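Local coordinates for protein glutaredoxin (Grx-1) (Archaeoglobus fulgidus, PDB 3IC4) that probably transfers electrons in thiol-disulfide exchange, as glutaredoxins of the thioredoxin superfamily do, at residues Y17-C22 / I42-L47. Numbering follows the deposited sequence.
Sequences YGLSTC and IWIDKL
Gly18 pairs in parallel with Trp43: Gly18 N gives a hydrogen bond to Ile42 O (3.0 Å), and Gly18 O takes one from Ile44 N (2.9 Å), one residue either side of Trp43. Past this pairing the side chain of Asp45 grips Ser20 with both carboxylate oxygens. Asp45 OD1 accepts a hydrogen bond from Ser20 N at 2.8 Å, the donor lying 41° out of the carboxylate plane. Asp45 OD2 takes the Ser20 hydroxyl OG at 2.6 Å through its syn lone pair. CG of Asp45 stands between its backbone N and carbonyl carbon (chi1 61°), which helps turn the carboxylate to Ser20. With an alanine here, Ser20 N and OG would probably lose their carboxylate partner, and the turn holding Ser20 would be less firmly fixed. The strands belong to the beta-alpha-beta unit of the thioredoxin fold, with helix 23-35 as the connection. The type I turn from Leu19 to Cys22 leads into that helix, and Cys22, its N-cap, begins a CxxC pattern consistent with a redox site. Trp43 lies against this turn. Ser20 CA sits over the six-membered ring of Trp43, 3.8 Å from the centroid, in a CH-pi contact. Gly18 C and Leu19 N meet the edge of the indole. Leu19 CD2 packs on Ile44 CB at 3.9 Å. The Tyr17 and Ile42 side chains run alongside each other, and helix 49-63 packs against the tyrosine. Lys46 NZ adds a weak bond to Ser20 OG.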
loop_
_atom_site.group_PDB
_atom_site.type_symbol
_atom_site.label_atom_id
_atom_site.label_comp_id
_atom_site.label_asym_id
_atom_site.label_seq_id
_atom_site.Cartn_x
_atom_site.Cartn_y
_atom_site.Cartn_z
ATOM N N TYR A 17 0.363 -0.749 -0.845
ATOM C CA TYR A 17 0.690 -0.906 -2.258
ATOM C C TYR A 17 1.998 -1.685 -2.341
ATOM O O TYR A 17 2.964 -1.368 -1.659
ATOM C CB TYR A 17 0.926 0.436 -2.901
ATOM C CG TYR A 17 -0.240 1.353 -2.930
ATOM C CD1 TYR A 17 -1.108 1.383 -4.026
ATOM C CD2 TYR A 17 -0.462 2.249 -1.874
ATOM C CE1 TYR A 17 -2.163 2.303 -4.056
ATOM C CE2 TYR A 17 -1.509 3.162 -1.923
ATOM C CZ TYR A 17 -2.339 3.163 -2.998
ATOM O OH TYR A 17 -3.334 4.073 -2.999
ATOM N N GLY A 18 2.030 -2.716 -3.181
ATOM C CA GLY A 18 3.273 -3.453 -3.374
ATOM C C GLY A 18 3.280 -4.343 -4.604
ATOM O O GLY A 18 2.434 -4.239 -5.433
ATOM N N LEU A 19 4.330 -5.121 -4.736
ATOM C CA LEU A 19 4.421 -6.163 -5.725
ATOM C C LEU A 19 4.498 -7.487 -4.985
ATOM O O LEU A 19 5.240 -7.634 -4.032
ATOM C CB LEU A 19 5.670 -6.013 -6.560
ATOM C CG LEU A 19 5.838 -4.712 -7.369
ATOM C CD1 LEU A 19 7.204 -4.715 -7.949
ATOM C CD2 LEU A 19 4.807 -4.693 -8.439
ATOM N N SER A 20 3.832 -8.472 -5.560
ATOM C CA SER A 20 3.649 -9.772 -4.887
ATOM C C SER A 20 4.967 -10.506 -4.840
ATOM O O SER A 20 5.163 -11.424 -3.990
ATOM C CB SER A 20 2.529 -10.567 -5.566
ATOM O OG SER A 20 2.976 -11.073 -6.802
ATOM N N THR A 21 5.844 -10.179 -5.779
ATOM C CA THR A 21 7.167 -10.764 -5.951
ATOM C C THR A 21 8.266 -10.099 -5.159
ATOM O O THR A 21 9.422 -10.586 -5.148
ATOM C CB THR A 21 7.504 -10.740 -7.451
ATOM O OG1 THR A 21 7.380 -9.396 -7.926
ATOM C CG2 THR A 21 6.511 -11.575 -8.192
ATOM N N CYS A 22 7.952 -9.020 -4.468
ATOM C CA CYS A 22 9.006 -8.240 -3.803
ATOM C C CYS A 22 9.179 -8.680 -2.345
ATOM O O CYS A 22 8.186 -8.670 -1.614
ATOM C CB CYS A 22 8.619 -6.807 -3.806
ATOM S SG CYS A 22 9.525 -5.705 -2.651
ATOM N N ILE A 42 -2.988 -3.761 -2.508
ATOM C CA ILE A 42 -3.016 -3.725 -3.961
ATOM C C ILE A 42 -1.668 -4.203 -4.509
ATOM O O ILE A 42 -0.639 -3.553 -4.293
ATOM C CB ILE A 42 -3.349 -2.337 -4.499
ATOM C CG1 ILE A 42 -4.749 -1.897 -4.005
ATOM C CG2 ILE A 42 -3.254 -2.301 -6.008
ATOM C CD1 ILE A 42 -5.107 -0.465 -4.405
ATOM N N TRP A 43 -1.703 -5.322 -5.234
ATOM C CA TRP A 43 -0.529 -5.842 -5.913
ATOM C C TRP A 43 -0.501 -5.247 -7.338
ATOM O O TRP A 43 -1.327 -5.593 -8.239
ATOM C CB TRP A 43 -0.643 -7.340 -5.992
ATOM C CG TRP A 43 -0.638 -8.060 -4.713
ATOM C CD1 TRP A 43 -1.551 -9.006 -4.341
ATOM C CD2 TRP A 43 0.335 -8.010 -3.653
ATOM N NE1 TRP A 43 -1.208 -9.533 -3.130
ATOM C CE2 TRP A 43 -0.068 -8.937 -2.670
ATOM C CE3 TRP A 43 1.515 -7.307 -3.440
ATOM C CZ2 TRP A 43 0.693 -9.184 -1.500
ATOM C CZ3 TRP A 43 2.241 -7.536 -2.252
ATOM C CH2 TRP A 43 1.825 -8.418 -1.312
ATOM N N ILE A 44 0.464 -4.394 -7.543
ATOM C CA ILE A 44 0.534 -3.602 -8.763
ATOM C C ILE A 44 0.891 -4.538 -9.906
ATOM O O ILE A 44 0.475 -4.341 -11.050
ATOM C CB ILE A 44 1.597 -2.476 -8.588
ATOM C CG1 ILE A 44 1.149 -1.510 -7.463
ATOM C CG2 ILE A 44 1.868 -1.802 -9.899
ATOM C CD1 ILE A 44 2.085 -0.449 -7.125
ATOM N N ASP A 45 1.637 -5.599 -9.600
ATOM C CA ASP A 45 1.959 -6.581 -10.608
ATOM C C ASP A 45 0.802 -7.415 -11.156
ATOM O O ASP A 45 0.949 -8.085 -12.200
ATOM C CB ASP A 45 3.082 -7.458 -10.102
ATOM C CG ASP A 45 2.738 -8.215 -8.842
ATOM O OD1 ASP A 45 2.346 -7.615 -7.824
ATOM O OD2 ASP A 45 2.968 -9.481 -8.877
ATOM N N LYS A 46 -0.290 -7.464 -10.404
ATOM C CA LYS A 46 -1.535 -8.136 -10.820
ATOM C C LYS A 46 -2.455 -7.243 -11.638
ATOM O O LYS A 46 -3.489 -7.695 -12.127
ATOM C CB LYS A 46 -2.239 -8.646 -9.569
ATOM C CG LYS A 46 -1.379 -9.616 -8.761
ATOM C CD LYS A 46 -1.320 -11.012 -9.366
ATOM C CE LYS A 46 -0.023 -11.780 -8.994
ATOM N NZ LYS A 46 -0.065 -12.375 -7.637
ATOM N N LEU A 47 -2.076 -5.973 -11.796
ATOM C CA LEU A 47 -2.731 -5.007 -12.669
ATOM C C LEU A 47 -2.017 -4.924 -14.010
ATOM O O LEU A 47 -0.851 -5.270 -14.120
ATOM C CB LEU A 47 -2.712 -3.624 -11.994
ATOM C CG LEU A 47 -3.373 -3.583 -10.591
ATOM C CD1 LEU A 47 -3.380 -2.203 -9.986
ATOM C CD2 LEU A 47 -4.770 -4.090 -10.677
#